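Tryptophan halogenase (Shewanella frigidimarina, PDB 2PYX) probably acts as an FAD-dependent tryptophan halogenase, a flavin enzyme of a family whose members use reduced flavin to install a halogen on the indole ring. Local coordinates at residues A[95-100]-A[276-281]; A[282-287]-A[311-316]; A[408-413]-A[467-472]. All coordinates share one frame; numbering follows the deposited sequence.

Contact 1 of 3, residues A[95-100]-A[276-281]; sequences INWCKD and STAQPN
Ile-95 and Thr-277 form a parallel beta bridge, their CA atoms 4.6 Å apart, which joins the last residue of strand 87-95 to strand 274-279. Two backbone bonds flank Thr-277: Ile-95 N gives a nearly straight one to Ser-276 O (2.9 Å, 169° at the hydrogen), and Ala-278 N returns one to Ile-95 O (3.0 Å). Ile-95 and Thr-277 put their side chains on the same face of the sheet, where CB and CD1 of the isoleucine lie against the threonine OG1. Asn-96 then takes a left-handed helical backbone conformation, the strand ends, and the chain turns so that the Trp-97 ring lies against Ser-276 and Ala-278. With CG anti to its own carbonyl carbon (chi1 -82°), the indole reaches along residues 276-278. Ala-278 CB sits over one face, 3.8 Å from the centroid of the five-membered ring, in a CH-pi contact. At the edge, NE1 is shared between two acceptors, Ser-276 OG at 3.0 Å and Ser-276 O at 3.2 Å; both bonds are bent and weak. On the Asn-96 side a water bridges the segments, accepting from Asn-96 ND2 (3.1 Å) and donating to Ala-278 O (2.8 Å). Further out, Phe-94, Trp-423, Trp-283 and Tyr-412 surround the indole, and Asn-96 O accepts from Arg-417 NE. A leucine in place of Trp-97 would probably leave Ser-276 OG without its indole donor and open a gap beneath Ala-278 CB. Ser-276 O thus takes one strong backbone bond and one weak indole bond, so ring and strand are tied at the same carbonyl; the indole N-H is divided between two weak acceptors on one serine, while the alanine methyl packs on the ring face.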
# COMPACT_ATOMS: atom_id res chain seq x y z
N ILE A 95 -10.40 -11.50 -8.66
CA ILE A 95 -11.34 -12.11 -9.58
C ILE A 95 -10.54 -12.97 -10.54
O ILE A 95 -9.58 -12.47 -11.13
CB ILE A 95 -12.14 -11.01 -10.28
CG1 ILE A 95 -12.83 -10.13 -9.22
CG2 ILE A 95 -13.14 -11.62 -11.25
CD1 ILE A 95 -13.38 -8.85 -9.77
N ASN A 96 -10.97 -14.21 -10.75
CA ASN A 96 -10.39 -15.13 -11.71
C ASN A 96 -8.93 -15.51 -11.46
O ASN A 96 -8.24 -15.94 -12.35
CB ASN A 96 -10.57 -14.61 -13.15
CG ASN A 96 -12.02 -14.55 -13.57
OD1 ASN A 96 -12.88 -15.10 -12.92
ND2 ASN A 96 -12.27 -13.79 -14.62
N TRP A 97 -8.50 -15.41 -10.21
CA TRP A 97 -7.13 -15.78 -9.88
C TRP A 97 -6.96 -17.27 -9.66
O TRP A 97 -5.86 -17.80 -9.78
CB TRP A 97 -6.66 -15.05 -8.60
CG TRP A 97 -6.21 -13.69 -8.83
CD1 TRP A 97 -6.93 -12.57 -9.13
CD2 TRP A 97 -4.84 -13.27 -8.76
NE1 TRP A 97 -6.09 -11.48 -9.29
CE2 TRP A 97 -4.80 -11.90 -9.05
CE3 TRP A 97 -3.64 -13.96 -8.48
CZ2 TRP A 97 -3.60 -11.19 -9.07
CZ3 TRP A 97 -2.45 -13.23 -8.49
CH2 TRP A 97 -2.45 -11.88 -8.80
N CYS A 98 -8.03 -17.95 -9.25
CA CYS A 98 -7.91 -19.34 -8.84
C CYS A 98 -7.94 -20.39 -9.95
O CYS A 98 -7.28 -21.44 -9.85
CB CYS A 98 -8.99 -19.72 -7.84
SG CYS A 98 -8.95 -18.76 -6.34
N LYS A 99 -8.79 -20.15 -10.96
CA LYS A 99 -9.04 -21.17 -11.98
C LYS A 99 -8.99 -20.54 -13.36
O LYS A 99 -9.21 -19.35 -13.52
CB LYS A 99 -10.43 -21.76 -11.76
CG LYS A 99 -10.61 -22.58 -10.48
CD LYS A 99 -12.12 -22.79 -10.28
CE LYS A 99 -12.49 -23.52 -9.00
NZ LYS A 99 -13.99 -23.42 -8.77
N ASP A 100 -8.70 -21.37 -14.37
CA ASP A 100 -8.88 -20.94 -15.75
C ASP A 100 -10.35 -20.55 -15.92
O ASP A 100 -11.22 -21.36 -15.57
CB ASP A 100 -8.51 -22.07 -16.69
CG ASP A 100 -7.05 -22.40 -16.64
OD1 ASP A 100 -6.28 -21.50 -16.99
OD2 ASP A 100 -6.71 -23.50 -16.24
N SER A 276 -8.81 -6.68 -8.70
CA SER A 276 -7.64 -7.25 -9.33
C SER A 276 -8.14 -8.48 -10.06
O SER A 276 -8.52 -9.46 -9.44
CB SER A 276 -6.64 -7.68 -8.25
OG SER A 276 -5.64 -8.51 -8.79
N THR A 277 -8.13 -8.43 -11.40
CA THR A 277 -8.69 -9.50 -12.21
C THR A 277 -7.54 -10.13 -12.98
O THR A 277 -6.91 -9.51 -13.84
CB THR A 277 -9.79 -8.97 -13.19
OG1 THR A 277 -10.78 -8.26 -12.45
CG2 THR A 277 -10.41 -10.11 -13.92
N ALA A 278 -7.29 -11.39 -12.69
CA ALA A 278 -6.20 -12.14 -13.30
C ALA A 278 -6.44 -12.32 -14.79
O ALA A 278 -7.58 -12.50 -15.22
CB ALA A 278 -6.01 -13.50 -12.65
N GLN A 279 -5.33 -12.25 -15.54
CA GLN A 279 -5.30 -12.37 -16.99
C GLN A 279 -4.29 -13.46 -17.36
O GLN A 279 -3.64 -14.03 -16.45
CB GLN A 279 -4.92 -11.02 -17.61
CG GLN A 279 -5.77 -9.85 -17.18
CD GLN A 279 -7.21 -9.98 -17.63
OE1 GLN A 279 -7.49 -10.41 -18.77
NE2 GLN A 279 -8.16 -9.63 -16.73
N PRO A 280 -4.15 -13.81 -18.66
CA PRO A 280 -3.21 -14.87 -19.01
C PRO A 280 -1.76 -14.64 -18.58
O PRO A 280 -1.07 -15.64 -18.33
CB PRO A 280 -3.36 -14.97 -20.54
CG PRO A 280 -4.79 -14.55 -20.77
CD PRO A 280 -5.00 -13.41 -19.82
N ASN A 281 -1.33 -13.38 -18.54
CA ASN A 281 0.07 -13.06 -18.30
C ASN A 281 0.28 -11.98 -17.25
O ASN A 281 1.30 -11.29 -17.29
CB ASN A 281 0.75 -12.70 -19.63
CG ASN A 281 0.83 -13.88 -20.54
OD1 ASN A 281 1.52 -14.83 -20.25
ND2 ASN A 281 0.10 -13.83 -21.65
O HOH W 1 -10.10 -12.69 -16.48

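Contact 2 of 3, residues A[282-287]-A[311-316]; sequences GWIWDI and KTLFNY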
# COMPACT_ATOMS: atom_id res chain seq x y z
N GLY A 282 -0.67 -11.87 -16.33
CA GLY A 282 -0.59 -10.88 -15.28
C GLY A 282 -1.97 -10.64 -14.69
O GLY A 282 -2.76 -11.56 -14.58
N TRP A 283 -2.25 -9.41 -14.32
CA TRP A 283 -3.53 -9.07 -13.72
C TRP A 283 -3.82 -7.61 -13.98
O TRP A 283 -2.90 -6.79 -14.16
CB TRP A 283 -3.54 -9.40 -12.22
CG TRP A 283 -2.52 -8.65 -11.42
CD1 TRP A 283 -1.17 -8.97 -11.24
CD2 TRP A 283 -2.74 -7.45 -10.67
NE1 TRP A 283 -0.58 -8.01 -10.44
CE2 TRP A 283 -1.51 -7.08 -10.07
CE3 TRP A 283 -3.85 -6.63 -10.45
CZ2 TRP A 283 -1.37 -5.93 -9.28
CZ3 TRP A 283 -3.74 -5.53 -9.60
CH2 TRP A 283 -2.49 -5.18 -9.03
N ILE A 284 -5.12 -7.28 -13.97
CA ILE A 284 -5.58 -5.92 -14.19
C ILE A 284 -6.17 -5.29 -12.94
O ILE A 284 -7.04 -5.90 -12.31
CB ILE A 284 -6.60 -5.91 -15.32
CG1 ILE A 284 -5.86 -6.15 -16.63
CG2 ILE A 284 -7.34 -4.60 -15.40
CD1 ILE A 284 -6.78 -6.32 -17.87
N TRP A 285 -5.64 -4.13 -12.55
CA TRP A 285 -6.16 -3.38 -11.41
C TRP A 285 -7.28 -2.47 -11.88
O TRP A 285 -7.33 -2.07 -13.06
CB TRP A 285 -5.10 -2.57 -10.69
CG TRP A 285 -4.72 -1.26 -11.31
CD1 TRP A 285 -5.46 -0.11 -11.35
CD2 TRP A 285 -3.46 -0.94 -11.91
NE1 TRP A 285 -4.73 0.91 -11.93
CE2 TRP A 285 -3.50 0.41 -12.30
CE3 TRP A 285 -2.29 -1.68 -12.16
CZ2 TRP A 285 -2.42 1.03 -12.92
CZ3 TRP A 285 -1.24 -1.07 -12.79
CH2 TRP A 285 -1.31 0.27 -13.17
N ASP A 286 -8.19 -2.16 -10.97
CA ASP A 286 -9.33 -1.32 -11.31
C ASP A 286 -9.64 -0.57 -10.02
O ASP A 286 -10.07 -1.19 -9.05
CB ASP A 286 -10.48 -2.18 -11.84
CG ASP A 286 -11.63 -1.35 -12.42
OD1 ASP A 286 -11.90 -0.25 -11.88
OD2 ASP A 286 -12.29 -1.87 -13.36
N ILE A 287 -9.35 0.72 -10.00
CA ILE A 287 -9.45 1.59 -8.81
C ILE A 287 -10.54 2.61 -9.11
O ILE A 287 -10.41 3.41 -10.03
CB ILE A 287 -8.10 2.32 -8.55
CG1 ILE A 287 -7.12 1.33 -7.90
CG2 ILE A 287 -8.25 3.53 -7.64
CD1 ILE A 287 -5.72 1.84 -7.77
N LYS A 311 -4.05 -5.62 -26.23
CA LYS A 311 -5.32 -6.26 -26.62
C LYS A 311 -6.07 -6.80 -25.41
O LYS A 311 -7.27 -6.61 -25.27
CB LYS A 311 -5.10 -7.36 -27.65
CG LYS A 311 -6.40 -8.02 -28.17
CD LYS A 311 -7.33 -7.04 -28.87
CE LYS A 311 -8.50 -7.78 -29.53
NZ LYS A 311 -9.51 -6.84 -30.14
N THR A 312 -5.35 -7.46 -24.52
CA THR A 312 -5.91 -7.92 -23.28
C THR A 312 -6.51 -6.79 -22.46
O THR A 312 -7.61 -6.93 -21.92
CB THR A 312 -4.80 -8.69 -22.48
OG1 THR A 312 -4.35 -9.79 -23.28
CG2 THR A 312 -5.33 -9.23 -21.18
N LEU A 313 -5.80 -5.66 -22.35
CA LEU A 313 -6.34 -4.51 -21.59
C LEU A 313 -7.64 -4.06 -22.23
O LEU A 313 -8.66 -3.79 -21.56
CB LEU A 313 -5.37 -3.34 -21.55
CG LEU A 313 -5.83 -2.05 -20.85
CD1 LEU A 313 -6.29 -2.32 -19.42
CD2 LEU A 313 -4.81 -0.98 -20.94
N PHE A 314 -7.60 -3.94 -23.55
CA PHE A 314 -8.77 -3.40 -24.25
C PHE A 314 -9.96 -4.35 -24.15
O PHE A 314 -11.10 -3.89 -24.07
CB PHE A 314 -8.43 -3.06 -25.72
CG PHE A 314 -7.56 -1.86 -25.90
CD1 PHE A 314 -7.17 -1.06 -24.84
CD2 PHE A 314 -7.12 -1.50 -27.17
CE1 PHE A 314 -6.36 0.05 -25.02
CE2 PHE A 314 -6.32 -0.38 -27.35
CZ PHE A 314 -5.95 0.40 -26.30
N ASN A 315 -9.71 -5.65 -24.18
CA ASN A 315 -10.76 -6.64 -23.95
C ASN A 315 -11.41 -6.44 -22.60
O ASN A 315 -12.63 -6.50 -22.46
CB ASN A 315 -10.25 -8.06 -24.10
CG ASN A 315 -9.90 -8.43 -25.53
OD1 ASN A 315 -10.29 -7.74 -26.48
ND2 ASN A 315 -9.14 -9.52 -25.70
N TYR A 316 -10.60 -6.22 -21.56
CA TYR A 316 -11.15 -5.99 -20.22
C TYR A 316 -12.04 -4.76 -20.19
O TYR A 316 -13.06 -4.74 -19.47
CB TYR A 316 -9.98 -5.86 -19.21
CG TYR A 316 -10.41 -5.45 -17.81
CD1 TYR A 316 -10.72 -6.39 -16.84
CD2 TYR A 316 -10.50 -4.11 -17.46
CE1 TYR A 316 -11.09 -6.01 -15.56
CE2 TYR A 316 -10.88 -3.71 -16.16
CZ TYR A 316 -11.20 -4.68 -15.25
OH TYR A 316 -11.59 -4.34 -13.96
O HOH W 2 -9.96 -5.74 -12.08
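Tyr-316 reaches from its helix to Asp-286, where its OH donates to OD2 over 2.6 Å. The bond uses the anti lone pair of OD2, the one turned away from the other carboxylate oxygen, and it meets the phenol at its edge, with carboxylate and ring planes 67° apart. The same ring is packed over one face by Ile-284: CG2 stands above the centre, 3.7 Å from the centroid, in a CH-pi contact. The other branch of the isoleucine runs the opposite way to the tyrosine side chain, bringing CD1 to 3.5 Å from Tyr-316 CB and 4.3 Å from Leu-313 CD1. What puts the ring there is its first torsion, CG anti to the backbone N (chi1 172°), which carries it out from the helix toward the sheet. A water fixes the phenol further, donating both to Tyr-316 OH (2.9 Å) and to Ile-284 O (2.9 Å), so the hydroxyl is held by one bond given and one received. The axes of 311-316 and 282-287 approach to 10.1 Å at a crossing angle of -43°. Helix 306-317 covers the sheet face that carries Ile-284 and Asp-286; Tyr-316 also touches Thr-277 on strand 274-279, Leu-313 meets Leu-257 on strand 255-262, and Ile-284 is flanked by Gln-279 on one neighbouring strand and by Val-295 and Tyr-297 on the other, 292-299.

Contact 3 of 3, residues A[408-413]-A[467-472]; sequences LKLHYV and YVLYGM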
# COMPACT_ATOMS: atom_id res chain seq x y z
N LEU A 408 2.90 -11.30 -1.75
CA LEU A 408 2.48 -11.15 -3.15
C LEU A 408 2.61 -12.46 -3.89
O LEU A 408 1.70 -12.89 -4.57
CB LEU A 408 3.28 -10.06 -3.83
CG LEU A 408 2.72 -8.65 -3.66
CD1 LEU A 408 2.48 -8.23 -2.21
CD2 LEU A 408 3.60 -7.64 -4.39
N LYS A 409 3.76 -13.12 -3.75
CA LYS A 409 3.97 -14.39 -4.46
C LYS A 409 2.92 -15.44 -4.09
O LYS A 409 2.49 -16.23 -4.94
CB LYS A 409 5.37 -14.92 -4.17
CG LYS A 409 5.71 -16.24 -4.87
CD LYS A 409 5.63 -16.10 -6.44
CE LYS A 409 6.11 -17.38 -7.10
NZ LYS A 409 6.48 -17.22 -8.56
N LEU A 410 2.51 -15.47 -2.82
CA LEU A 410 1.45 -16.38 -2.36
C LEU A 410 0.22 -16.33 -3.26
O LEU A 410 -0.42 -17.33 -3.49
CB LEU A 410 1.03 -16.02 -0.92
CG LEU A 410 -0.05 -16.92 -0.27
CD1 LEU A 410 0.40 -18.33 -0.11
CD2 LEU A 410 -0.48 -16.37 1.11
N HIS A 411 -0.15 -15.12 -3.71
CA HIS A 411 -1.35 -14.92 -4.52
C HIS A 411 -1.25 -15.74 -5.80
O HIS A 411 -2.29 -16.21 -6.31
CB HIS A 411 -1.56 -13.46 -4.90
CG HIS A 411 -1.89 -12.54 -3.76
ND1 HIS A 411 -1.03 -12.32 -2.70
CD2 HIS A 411 -2.98 -11.75 -3.53
CE1 HIS A 411 -1.57 -11.41 -1.89
NE2 HIS A 411 -2.75 -11.05 -2.37
N TYR A 412 -0.06 -15.87 -6.34
CA TYR A 412 0.16 -16.63 -7.58
C TYR A 412 0.32 -18.11 -7.34
O TYR A 412 -0.15 -18.94 -8.10
CB TYR A 412 1.41 -16.12 -8.30
CG TYR A 412 1.34 -14.70 -8.76
CD1 TYR A 412 0.75 -14.39 -9.98
CD2 TYR A 412 1.84 -13.63 -8.02
CE1 TYR A 412 0.68 -13.10 -10.40
CE2 TYR A 412 1.79 -12.33 -8.47
CZ TYR A 412 1.19 -12.07 -9.67
OH TYR A 412 1.12 -10.76 -10.12
N VAL A 413 1.08 -18.45 -6.32
CA VAL A 413 1.56 -19.86 -6.17
C VAL A 413 0.44 -20.84 -5.94
O VAL A 413 0.55 -22.02 -6.31
CB VAL A 413 2.53 -20.05 -5.00
CG1 VAL A 413 2.88 -21.58 -4.81
CG2 VAL A 413 3.76 -19.31 -5.21
N TYR A 467 -6.64 -14.73 4.79
CA TYR A 467 -7.65 -14.30 3.82
C TYR A 467 -7.28 -14.73 2.41
O TYR A 467 -8.13 -15.13 1.63
CB TYR A 467 -7.84 -12.80 3.83
CG TYR A 467 -8.65 -12.27 4.96
CD1 TYR A 467 -9.96 -12.72 5.19
CD2 TYR A 467 -8.16 -11.25 5.76
CE1 TYR A 467 -10.74 -12.16 6.24
CE2 TYR A 467 -8.97 -10.67 6.80
CZ TYR A 467 -10.24 -11.16 7.03
OH TYR A 467 -11.02 -10.58 8.03
N VAL A 468 -6.00 -14.60 2.05
CA VAL A 468 -5.55 -15.00 0.72
C VAL A 468 -5.52 -16.52 0.61
O VAL A 468 -6.07 -17.09 -0.35
CB VAL A 468 -4.20 -14.35 0.34
CG1 VAL A 468 -3.65 -14.94 -0.98
CG2 VAL A 468 -4.38 -12.85 0.19
N LEU A 469 -4.88 -17.20 1.55
CA LEU A 469 -4.73 -18.64 1.47
C LEU A 469 -6.09 -19.32 1.32
O LEU A 469 -6.28 -20.18 0.46
CB LEU A 469 -4.01 -19.16 2.72
CG LEU A 469 -3.46 -20.57 2.73
CD1 LEU A 469 -2.33 -20.74 1.73
CD2 LEU A 469 -2.93 -20.96 4.09
N TYR A 470 -7.02 -18.96 2.19
CA TYR A 470 -8.33 -19.61 2.20
C TYR A 470 -9.31 -18.96 1.24
O TYR A 470 -10.26 -19.62 0.80
CB TYR A 470 -8.87 -19.72 3.62
CG TYR A 470 -7.93 -20.56 4.47
CD1 TYR A 470 -7.56 -21.87 4.11
CD2 TYR A 470 -7.28 -20.00 5.57
CE1 TYR A 470 -6.63 -22.59 4.81
CE2 TYR A 470 -6.35 -20.75 6.30
CZ TYR A 470 -6.02 -22.03 5.94
OH TYR A 470 -5.09 -22.75 6.64
N GLY A 471 -9.10 -17.71 0.88
CA GLY A 471 -9.82 -17.14 -0.25
C GLY A 471 -9.63 -17.97 -1.50
O GLY A 471 -10.58 -18.13 -2.31
N MSE A 472 -8.43 -18.48 -1.69
CA MSE A 472 -8.07 -19.27 -2.85
C MSE A 472 -8.19 -20.77 -2.63
O MSE A 472 -7.63 -21.56 -3.38
CB MSE A 472 -6.67 -18.85 -3.33
CG MSE A 472 -6.62 -17.40 -3.68
SE MSE A 472 -4.88 -16.90 -4.50
CE MSE A 472 -5.06 -17.97 -6.21
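His-411 and Val-468 meet ring to methyl: Val-468 CG1 lies over the centre of the imidazole, 4.0 Å from its centroid, in a CH-pi contact, while CG2 comes within 3.5 Å of His-411 NE2. The valine achieves this with CG1 anti to its backbone N (chi1 172°), so that both branches turn to the histidine and the valine stands roughly perpendicular to the histidine side chain. The ring is also pinned at both nitrogens, ND1 by Phe-407 O one turn back on its own helix and NE2 by Glu-361 OE2. Glu-361 is predicted to bind L-tryptophan, which makes His-411 a likely second-shell residue positioning that carboxylate, with Val-468 backing the imidazole in turn. The segments are two nearly parallel helices packed side by side, their axes 9.8 Å apart and 3° from parallel, at the C-terminal ends of helices 383-413 and 462-471; the pair belongs to the helical part of the halogenase fold, and His-411 brings it up to Glu-361. Leu-410 fills the next place along the interface. Its CD2 touches Val-468 CG1 at 4.1 Å as the two residues reach past one another from opposite helices, and its CD1 meets Leu-469 CD1, also at 4.1 Å, with the two leucines set nearly perpendicular. Leu-440 of helix 434-443 packs on Leu-410 as well. Where helix 462-471 ends, Met-472, present as selenomethionine, bends at chi3 to lay SE 3.2 Å from His-411 O, a buried carbonyl oxygen with no hydrogen-bond partner in the model.

Contact 3 is wholly buried and the most apolar, two helices meeting without a hydrogen bond between them, whereas contacts 1 and 2 are only partly buried and each adds polar bonds and a bridging water. Contacts 1 and 2 share one sheet: strands 274-279 and 282-288 are neighbours, joined by a probable hydrogen bond from Ile-284 N to Thr-277 O, but contact 1 joins the end of strand 87-95 and the loop after it to strand 274-279, while contact 2 lays a helix on the sheet. Trp-97 connects the three, its ring packing on Trp-283 and on His-411 O and Tyr-412. Contact 3 lies closest to Glu-361, the predicted L-tryptophan site, through His-411.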